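Side-chain contacts in BH2358 protein (Bacillus halodurans C-125, PDB 2RBD), which is of unknown function but, as a putative spore coat protein with a ferritin-like four-helix fold, probably plays a structural part in the spore: residues Thr22-Tyr25 against Leu26-Asn30; Leu66-Leu69 against Leu70-Asn73; Glu102-Ala105 against Thr106-Asp110. One frame throughout, in Å; residues are numbered along the deposited sequence.

All three contacts are local, each made along a single helix by side chains three to five residues apart. Contact 1 is the most buried; it lies in the first half of helix 16-42, and Tyr25 and Asn29 turn their polar ends to helix 46-72. Contact 2 closes helix 46-72 and touches contact 1 directly, with Leu26 CD2 packed 3.6 Å from Glu67 CG; one flank is leucine core, the other a charged surface. Contact 3, on helix 100-124 across the chain's centre, touches neither and sits about 18 Å from contact 1, centre to centre. Hydroxyl-to-carbonyl bonds recur in all three, but a salt bridge appears only in contact 2 and a side-by-side isoleucine pair only in contact 3.

Contact 1. Residues Thr22-Tyr25 against Leu26-Asn30; sequences TWTY and LSTNN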
ATOM      1  N   THR A  22      -8.125  13.488  -0.723  1.00 13.00           N
ATOM      2  CA  THR A  22      -7.754  14.618  -1.536  0.80 13.10           C
ATOM      3  C   THR A  22      -7.122  15.718  -0.680  1.00 12.77           C
ATOM      4  O   THR A  22      -6.131  16.323  -1.080  1.00 13.41           O
ATOM      5  CB  THR A  22      -8.922  15.168  -2.372  0.80 15.34           C
ATOM      6  OG1 THR A  22      -9.987  15.599  -1.526  0.80 17.60           O
ATOM      7  CG2 THR A  22      -9.407  14.112  -3.369  0.80 15.17           C
ATOM      8  N   TRP A  23      -7.694  15.980   0.488  1.00 13.01           N
ATOM      9  CA  TRP A  23      -7.084  16.934   1.427  1.00 12.72           C
ATOM     10  C   TRP A  23      -5.666  16.517   1.799  1.00 12.63           C
ATOM     11  O   TRP A  23      -4.727  17.341   1.806  1.00 11.76           O
ATOM     12  CB  TRP A  23      -7.951  17.028   2.683  1.00 12.56           C
ATOM     13  CG  TRP A  23      -7.512  18.030   3.684  1.00 13.10           C
ATOM     14  CD1 TRP A  23      -7.965  19.311   3.797  1.00 16.59           C
ATOM     15  CD2 TRP A  23      -6.594  17.842   4.758  1.00 12.41           C
ATOM     16  NE1 TRP A  23      -7.371  19.938   4.843  1.00 15.90           N
ATOM     17  CE2 TRP A  23      -6.509  19.076   5.454  1.00 13.60           C
ATOM     18  CE3 TRP A  23      -5.824  16.761   5.202  1.00 14.50           C
ATOM     19  CZ2 TRP A  23      -5.708  19.252   6.563  1.00 14.66           C
ATOM     20  CZ3 TRP A  23      -5.009  16.947   6.280  1.00 16.21           C
ATOM     21  CH2 TRP A  23      -4.948  18.188   6.948  1.00 16.08           C
ATOM     22  N   THR A  24      -5.480  15.237   2.104  1.00 11.13           N
ATOM     23  CA  THR A  24      -4.182  14.738   2.452  1.00 12.62           C
ATOM     24  C   THR A  24      -3.171  14.826   1.274  1.00 12.30           C
ATOM     25  O   THR A  24      -2.001  15.183   1.452  1.00 10.87           O
ATOM     26  CB  THR A  24      -4.315  13.309   2.987  1.00 12.40           C
ATOM     27  OG1 THR A  24      -5.043  13.320   4.219  1.00 13.20           O
ATOM     28  CG2 THR A  24      -2.947  12.705   3.262  1.00 11.87           C
ATOM     29  N   TYR A  25      -3.616  14.496   0.076  1.00 13.03           N
ATOM     30  CA  TYR A  25      -2.784  14.588  -1.112  1.00 12.08           C
ATOM     31  C   TYR A  25      -2.305  16.024  -1.355  1.00 11.07           C
ATOM     32  O   TYR A  25      -1.158  16.319  -1.683  1.00 12.23           O
ATOM     33  CB  TYR A  25      -3.563  14.017  -2.313  1.00 13.84           C
ATOM     34  CG  TYR A  25      -2.751  13.820  -3.573  1.00 10.90           C
ATOM     35  CD1 TYR A  25      -2.534  14.871  -4.450  1.00 11.94           C
ATOM     36  CD2 TYR A  25      -2.191  12.568  -3.899  1.00 14.63           C
ATOM     37  CE1 TYR A  25      -1.841  14.675  -5.617  1.00 14.19           C
ATOM     38  CE2 TYR A  25      -1.479  12.395  -5.058  1.00 18.30           C
ATOM     39  CZ  TYR A  25      -1.277  13.447  -5.906  1.00 16.08           C
ATOM     40  OH  TYR A  25      -0.597  13.313  -7.109  1.00 18.53           O
ATOM     41  N   LEU A  26      -3.227  16.961  -1.257  1.00 11.91           N
ATOM     42  CA  LEU A  26      -2.901  18.384  -1.378  1.00 12.93           C
ATOM     43  C   LEU A  26      -1.893  18.819  -0.296  1.00 10.14           C
ATOM     44  O   LEU A  26      -0.937  19.509  -0.583  1.00 12.40           O
ATOM     45  CB  LEU A  26      -4.207  19.189  -1.271  1.00 13.26           C
ATOM     46  CG  LEU A  26      -4.088  20.711  -1.253  1.00 15.54           C
ATOM     47  CD1 LEU A  26      -3.284  21.253  -2.458  1.00 14.19           C
ATOM     48  CD2 LEU A  26      -5.495  21.364  -1.164  1.00 14.72           C
ATOM     49  N   SER A  27      -2.122  18.419   0.952  1.00 10.87           N
ATOM     50  CA  SER A  27      -1.169  18.715   2.006  0.60 12.30           C
ATOM     51  C   SER A  27       0.217  18.105   1.720  1.00 13.72           C
ATOM     52  O   SER A  27       1.240  18.762   1.939  1.00 12.16           O
ATOM     53  CB  SER A  27      -1.730  18.284   3.376  0.60 12.74           C
ATOM     54  OG  SER A  27      -0.974  18.847   4.440  0.60 13.59           O
ATOM     55  N   THR A  28       0.246  16.855   1.258  1.00 13.04           N
ATOM     56  CA  THR A  28       1.500  16.193   0.865  1.00 11.45           C
ATOM     57  C   THR A  28       2.223  17.018  -0.214  1.00 11.69           C
ATOM     58  O   THR A  28       3.426  17.307  -0.081  1.00 12.11           O
ATOM     59  CB  THR A  28       1.251  14.752   0.462  1.00 12.45           C
ATOM     60  OG1 THR A  28       0.658  14.079   1.588  1.00 15.23           O
ATOM     61  CG2 THR A  28       2.597  14.073   0.106  1.00 13.17           C
ATOM     62  N   ASN A  29       1.485  17.429  -1.240  1.00 11.42           N
ATOM     63  CA  ASN A  29       2.051  18.280  -2.283  1.00 11.09           C
ATOM     64  C   ASN A  29       2.620  19.580  -1.685  1.00 12.89           C
ATOM     65  O   ASN A  29       3.708  20.005  -2.072  1.00 14.47           O
ATOM     66  CB  ASN A  29       1.046  18.623  -3.378  1.00 12.52           C
ATOM     67  CG  ASN A  29       0.927  17.550  -4.460  1.00 13.81           C
ATOM     68  OD1 ASN A  29       1.568  16.502  -4.369  1.00 15.08           O
ATOM     69  ND2 ASN A  29       0.109  17.815  -5.481  1.00 15.03           N
ATOM     70  N   ASN A  30       1.890  20.229  -0.794  1.00 13.55           N
ATOM     71  CA  ASN A  30       2.379  21.471  -0.208  1.00 13.63           C
ATOM     72  C   ASN A  30       3.704  21.265   0.492  1.00 13.46           C
ATOM     73  O   ASN A  30       4.619  22.087   0.413  1.00 13.11           O
ATOM     74  CB  ASN A  30       1.346  21.997   0.802  1.00 12.85           C
ATOM     75  CG  ASN A  30       0.103  22.570   0.162  1.00 15.57           C
ATOM     76  OD1 ASN A  30       0.093  22.972  -1.004  1.00 16.92           O
ATOM     77  ND2 ASN A  30      -0.945  22.687   0.979  1.00 15.81           N
TER
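Thr22 O receives the amide of Leu26, and one residue on, Trp23 O takes that of Ser27 at 2.9 Å, both as ordinary helical bonds. The side chains of Thr22 and Trp23 themselves stay clear of the next turn: Thr22 OG1 bonds back to Glu18 O, and Trp23 leans on Pro78 and on Pro160 of a second subunit. Thr24 O is gripped twice by Thr28, through the amide N at 2.8 Å and through OG1 at 2.9 Å. The two donors arrive from opposite faces of the carbonyl plane, the hydroxyl standing 38° out of it. That reach follows from Thr28 chi1 of -59°, which sets OG1 beside its own backbone N and turns it back along the helix. Tyr25 completes the set. Its O accepts Asn29 N, while its ring passes the Asn29 amide obliquely, CE1 lying 3.7 Å from ND2 with the two planes 60° apart. Neither polar end is spent on the other: Tyr25 OH bonds to Glu62, and Asn29 ND2 is shared between Glu62 and Asn63, so a carboxylate of helix 46-72 links both. Asn29 OD1 meets a bound tetraethylene glycol, probably from the crystallisation liquor. With Phe134 edge-to-face on Tyr25, this is a polar cluster buried in the interior of a ferritin-like four-helix bundle.

Contact 2. Residues Leu66-Leu69 against Leu70-Asn73; sequences LEEL and LRSN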
ATOM      1  N   LEU A  66      -7.020  20.420  -7.238  1.00 16.06           N
ATOM      2  CA  LEU A  66      -7.424  19.964  -5.923  1.00 13.03           C
ATOM      3  C   LEU A  66      -8.061  21.071  -5.096  1.00 15.01           C
ATOM      4  O   LEU A  66      -9.061  20.843  -4.436  1.00 14.12           O
ATOM      5  CB  LEU A  66      -6.223  19.395  -5.168  1.00 14.63           C
ATOM      6  CG  LEU A  66      -5.640  18.111  -5.735  1.00 17.29           C
ATOM      7  CD1 LEU A  66      -4.147  17.980  -5.291  1.00 22.09           C
ATOM      8  CD2 LEU A  66      -6.445  16.954  -5.298  1.00 20.97           C
ATOM      9  N   GLU A  67      -7.461  22.254  -5.143  1.00 15.77           N
ATOM     10  CA  GLU A  67      -7.987  23.370  -4.368  0.70 18.25           C
ATOM     11  C   GLU A  67      -9.350  23.775  -4.913  1.00 16.30           C
ATOM     12  O   GLU A  67     -10.256  24.080  -4.146  1.00 18.09           O
ATOM     13  CB  GLU A  67      -6.982  24.532  -4.318  0.70 16.14           C
ATOM     14  CG  GLU A  67      -5.747  24.151  -3.471  0.70 20.36           C
ATOM     15  CD  GLU A  67      -4.755  25.277  -3.255  0.70 26.33           C
ATOM     16  OE1 GLU A  67      -4.683  26.193  -4.115  0.70 28.95           O
ATOM     17  OE2 GLU A  67      -4.059  25.253  -2.211  0.70 38.02           O
ATOM     18  N   GLU A  68      -9.538  23.727  -6.215  1.00 15.31           N
ATOM     19  CA  GLU A  68     -10.854  24.063  -6.782  1.00 16.80           C
ATOM     20  C   GLU A  68     -11.892  23.035  -6.359  1.00 16.55           C
ATOM     21  O   GLU A  68     -13.029  23.383  -6.012  1.00 17.93           O
ATOM     22  CB  GLU A  68     -10.780  24.186  -8.297  1.00 21.09           C
ATOM     23  CG  GLU A  68     -12.156  24.403  -8.974  1.00 26.48           C
ATOM     24  CD  GLU A  68     -12.917  25.656  -8.432  1.00 51.15           C
ATOM     25  OE1 GLU A  68     -12.256  26.689  -8.091  1.00 56.95           O
ATOM     26  OE2 GLU A  68     -14.183  25.610  -8.358  1.00 60.73           O
ATOM     27  N   LEU A  69     -11.515  21.764  -6.347  1.00 17.04           N
ATOM     28  CA  LEU A  69     -12.415  20.708  -5.879  1.00 17.31           C
ATOM     29  C   LEU A  69     -12.819  20.919  -4.445  1.00 17.98           C
ATOM     30  O   LEU A  69     -14.011  20.951  -4.110  1.00 18.84           O
ATOM     31  CB  LEU A  69     -11.746  19.323  -6.040  1.00 18.46           C
ATOM     32  CG  LEU A  69     -12.550  18.116  -5.537  1.00 18.57           C
ATOM     33  CD1 LEU A  69     -13.796  17.889  -6.392  1.00 19.26           C
ATOM     34  CD2 LEU A  69     -11.662  16.857  -5.466  1.00 21.16           C
ATOM     35  N   LEU A  70     -11.841  21.117  -3.583  1.00 16.38           N
ATOM     36  CA  LEU A  70     -12.153  21.349  -2.163  1.00 16.00           C
ATOM     37  C   LEU A  70     -12.918  22.634  -1.907  1.00 17.33           C
ATOM     38  O   LEU A  70     -13.874  22.636  -1.120  1.00 17.89           O
ATOM     39  CB  LEU A  70     -10.896  21.284  -1.304  1.00 18.67           C
ATOM     40  CG  LEU A  70     -10.214  19.919  -1.313  1.00 18.30           C
ATOM     41  CD1 LEU A  70      -9.066  20.008  -0.307  1.00 25.61           C
ATOM     42  CD2 LEU A  70     -11.147  18.769  -1.008  1.00 22.83           C
ATOM     43  N   ARG A  71     -12.529  23.699  -2.585  1.00 15.80           N
ATOM     44  CA  ARG A  71     -13.226  24.994  -2.392  1.00 18.77           C
ATOM     45  C   ARG A  71     -14.690  24.910  -2.830  1.00 18.77           C
ATOM     46  O   ARG A  71     -15.562  25.555  -2.227  1.00 22.04           O
ATOM     47  CB  ARG A  71     -12.531  26.132  -3.144  1.00 20.27           C
ATOM     48  CG  ARG A  71     -11.272  26.673  -2.466  1.00 25.32           C
ATOM     49  CD  ARG A  71     -10.881  28.037  -3.082  1.00 25.49           C
ATOM     50  NE  ARG A  71     -10.922  27.918  -4.530  1.00 40.06           N
ATOM     51  CZ  ARG A  71      -9.857  27.725  -5.300  1.00 39.70           C
ATOM     52  NH1 ARG A  71      -8.614  27.738  -4.789  1.00 43.99           N
ATOM     53  NH2 ARG A  71     -10.037  27.558  -6.607  1.00 34.81           N
ATOM     54  N   SER A  72     -14.980  24.126  -3.874  1.00 17.14           N
ATOM     55  CA  SER A  72     -16.335  23.994  -4.390  0.60 18.98           C
ATOM     56  C   SER A  72     -17.181  23.040  -3.547  1.00 20.11           C
ATOM     57  O   SER A  72     -18.373  22.905  -3.771  1.00 20.51           O
ATOM     58  CB  SER A  72     -16.337  23.450  -5.817  0.60 20.29           C
ATOM     59  OG  SER A  72     -15.540  24.225  -6.685  0.60 24.25           O
ATOM     60  N   ASN A  73     -16.567  22.335  -2.621  1.00 17.37           N
ATOM     61  CA  ASN A  73     -17.297  21.351  -1.834  1.00 18.55           C
ATOM     62  C   ASN A  73     -17.253  21.636  -0.338  1.00 18.99           C
ATOM     63  O   ASN A  73     -17.559  20.794   0.480  1.00 20.07           O
ATOM     64  CB  ASN A  73     -16.765  19.943  -2.150  1.00 18.58           C
ATOM     65  CG  ASN A  73     -17.257  19.425  -3.471  1.00 20.63           C
ATOM     66  OD1 ASN A  73     -18.297  18.773  -3.530  1.00 20.21           O
ATOM     67  ND2 ASN A  73     -16.535  19.724  -4.544  1.00 18.20           N
TER
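Arg71 and Glu68 form the salt bridge of this last turn, NH2 lying 2.8 Å from OE1. OE1 is met on its anti side, from somewhat out of the carboxylate plane, and the planes of the two groups are 61° apart, so this is a single-point grip in place of a flat two-pronged pairing. Arg71 gets there by bending at chi3 (-47°), which folds the guanidinium back over the helix: Glu67 O lies 3.8 Å above the plane, over its centre, and NH1 comes 3.6 Å from Glu67 CB. The Glu67 carboxylate remains beyond salt-bridge range, though its charge may still favour the arginine.

Ser72 engages the same glutamate at its backbone. OG at 2.7 Å and the amide N at 3.0 Å both give to Glu68 O, from opposite faces of the carbonyl plane. At the very end, Asn73 sends ND2 to Leu69 O, 2.8 Å away and nearly straight at 169°, with the oxygen in the amide plane. A side-chain amide thus serves a carbonyl of the final turn.

Farther out, Asn73 OD1 is held by Arg127, and Asn73 O accepts His164 NE2 of a third subunit, tying this end to the assembly. On the inner flank Leu66 packs against Met133, Phe134 and Phe137, and Leu70 against Leu77. The arrangement is the C-terminal end of an amphipathic bundle helix, leucines inward and charges outward, with serine and asparagine side chains bonding to carbonyls of its last turn.

Contact 3. Residues Glu102-Ala105 against Thr106-Asp110; sequences EISA and TISMD
Thr106 and Ser108 share a first torsion near -60°, which holds each hydroxyl beside its own backbone N and directs it to the carbonyl four residues earlier. Thr106 OG1 therefore reaches Glu102 O at 2.9 Å, where the Thr106 amide also bonds; the two donors come in from opposite faces of the carbonyl plane, each tilted from it. Ser108 repeats the pattern on Ser104 O, its OG and its N both 2.9 Å away, but here the hydroxyl stands well above the carbonyl plane, 40° out of it. Two carbonyls two residues apart are thus doubly held.

Ser104 takes a different first torsion, with OG opposite the backbone N (chi1 -166°). Its OG bonds to Asn152 OD1, and Ser108 OG receives ND2 of the same amide, so one asparagine of helix 128-155 spans both serines. The two hydroxyls themselves lie 4.3 Å apart, OG to OG.

On the inward flank Ile103 and Ile107 lie side by side and point the same way, Ile103 CG2 meeting Ile107 CD1 at 3.9 Å. Ile52 packs on both, Phe39 on Ile103 and Tyr36 on Ile107, which places this pair against helices 16-42 and 46-72. Toward the outside, the selenomethionine at Met109, one of two deposited conformers, bends at chi3 and folds its methyl back over the helix, CE coming 3.3 Å from Ala105 O and 4.3 Å from Ala105 CB.

Isoleucines inward, serines bridged to a neighbouring helix and a selenomethionine outward mark this as one amphipathic helix of a four-helix bundle, consistent with the ferritin clan.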
ATOM      1  N   GLU A 102      21.497  11.839  -3.144  1.00 15.43           N
ATOM      2  CA  GLU A 102      20.488  11.600  -2.138  0.60 14.27           C
ATOM      3  C   GLU A 102      19.213  12.438  -2.382  1.00 14.70           C
ATOM      4  O   GLU A 102      18.127  11.914  -2.146  1.00 14.05           O
ATOM      5  CB  GLU A 102      21.078  11.745  -0.750  0.60 14.22           C
ATOM      6  CG  GLU A 102      21.978  10.563  -0.358  0.60 21.03           C
ATOM      7  CD  GLU A 102      23.332  10.563  -1.043  0.60 27.96           C
ATOM      8  OE1 GLU A 102      23.899  11.662  -1.257  0.60 23.61           O
ATOM      9  OE2 GLU A 102      23.838   9.456  -1.353  0.60 22.03           O
ATOM     10  N   ILE A 103      19.320  13.626  -2.946  1.00 14.14           N
ATOM     11  CA  ILE A 103      18.162  14.427  -3.364  1.00 13.53           C
ATOM     12  C   ILE A 103      17.378  13.652  -4.427  1.00 13.68           C
ATOM     13  O   ILE A 103      16.167  13.515  -4.354  1.00 13.21           O
ATOM     14  CB  ILE A 103      18.599  15.780  -3.925  1.00 13.57           C
ATOM     15  CG1 ILE A 103      19.145  16.669  -2.798  1.00 15.12           C
ATOM     16  CG2 ILE A 103      17.411  16.517  -4.600  1.00 10.43           C
ATOM     17  CD1 ILE A 103      19.929  17.891  -3.296  1.00 13.53           C
ATOM     18  N   SER A 104      18.098  13.149  -5.428  1.00 13.63           N
ATOM     19  CA  SER A 104      17.455  12.391  -6.500  1.00 13.81           C
ATOM     20  C   SER A 104      16.747  11.159  -5.978  1.00 15.01           C
ATOM     21  O   SER A 104      15.610  10.878  -6.380  1.00 16.36           O
ATOM     22  CB  SER A 104      18.472  12.007  -7.573  1.00 14.15           C
ATOM     23  OG  SER A 104      17.800  11.573  -8.745  1.00 19.88           O
ATOM     24  N   ALA A 105      17.400  10.414  -5.092  1.00 15.10           N
ATOM     25  CA  ALA A 105      16.804   9.230  -4.452  1.00 15.23           C
ATOM     26  C   ALA A 105      15.512   9.564  -3.741  1.00 14.84           C
ATOM     27  O   ALA A 105      14.530   8.851  -3.891  1.00 13.68           O
ATOM     28  CB  ALA A 105      17.772   8.624  -3.476  1.00 14.40           C
ATOM     29  N   THR A 106      15.527  10.645  -2.975  1.00 14.52           N
ATOM     30  CA  THR A 106      14.362  11.091  -2.265  1.00 14.25           C
ATOM     31  C   THR A 106      13.197  11.402  -3.167  1.00 15.35           C
ATOM     32  O   THR A 106      12.062  10.927  -2.958  1.00 12.57           O
ATOM     33  CB  THR A 106      14.709  12.331  -1.428  1.00 16.21           C
ATOM     34  OG1 THR A 106      15.725  11.960  -0.498  1.00 19.28           O
ATOM     35  CG2 THR A 106      13.489  12.866  -0.675  1.00 17.50           C
ATOM     36  N   ILE A 107      13.462  12.188  -4.196  1.00 14.36           N
ATOM     37  CA  ILE A 107      12.426  12.547  -5.122  1.00 13.26           C
ATOM     38  C   ILE A 107      11.885  11.295  -5.846  1.00 14.83           C
ATOM     39  O   ILE A 107      10.695  11.129  -6.042  1.00 13.25           O
ATOM     40  CB  ILE A 107      12.940  13.587  -6.128  1.00 15.59           C
ATOM     41  CG1 ILE A 107      13.283  14.863  -5.374  1.00 15.19           C
ATOM     42  CG2 ILE A 107      11.876  13.793  -7.253  1.00 11.22           C
ATOM     43  CD1 ILE A 107      13.869  15.938  -6.231  1.00 19.13           C
ATOM     44  N   SER A 108      12.774  10.394  -6.233  1.00 13.08           N
ATOM     45  CA  SER A 108      12.339   9.144  -6.885  1.00 16.14           C
ATOM     46  C   SER A 108      11.411   8.314  -5.987  1.00 14.02           C
ATOM     47  O   SER A 108      10.375   7.790  -6.437  1.00 13.93           O
ATOM     48  CB  SER A 108      13.544   8.313  -7.299  1.00 16.60           C
ATOM     49  OG  SER A 108      14.340   9.060  -8.222  1.00 19.80           O
HETATM   50  N   MSE A 109      11.739   8.248  -4.696  1.00 13.64           N
HETATM   51  CA  MSE A 109      10.881   7.536  -3.755  0.70 14.97           C
HETATM   52  C   MSE A 109       9.547   8.252  -3.572  1.00 12.56           C
HETATM   53  O   MSE A 109       8.509   7.598  -3.485  1.00 11.97           O
HETATM   54  CB  MSE A 109      11.583   7.318  -2.425  0.70 16.21           C
HETATM   55  CG  MSE A 109      12.673   6.315  -2.562  0.70 21.57           C
HETATM   56 SE   MSE A 109      13.586   6.006  -0.920  0.56 26.69          SE
HETATM   57  CE  MSE A 109      14.529   7.580  -0.828  0.70 20.51           C
ATOM     58  N   ASP A 110       9.593   9.560  -3.537  1.00 11.98           N
ATOM     59  CA  ASP A 110       8.363  10.335  -3.431  1.00 10.84           C
ATOM     60  C   ASP A 110       7.416  10.071  -4.634  1.00 12.39           C
ATOM     61  O   ASP A 110       6.181   9.934  -4.487  1.00 11.46           O
ATOM     62  CB  ASP A 110       8.632  11.859  -3.364  1.00 12.86           C
ATOM     63  CG  ASP A 110       9.331  12.325  -2.085  1.00 13.67           C
ATOM     64  OD1 ASP A 110       9.177  11.663  -1.026  1.00 15.68           O
ATOM     65  OD2 ASP A 110      10.037  13.358  -2.160  1.00 15.16           O
TER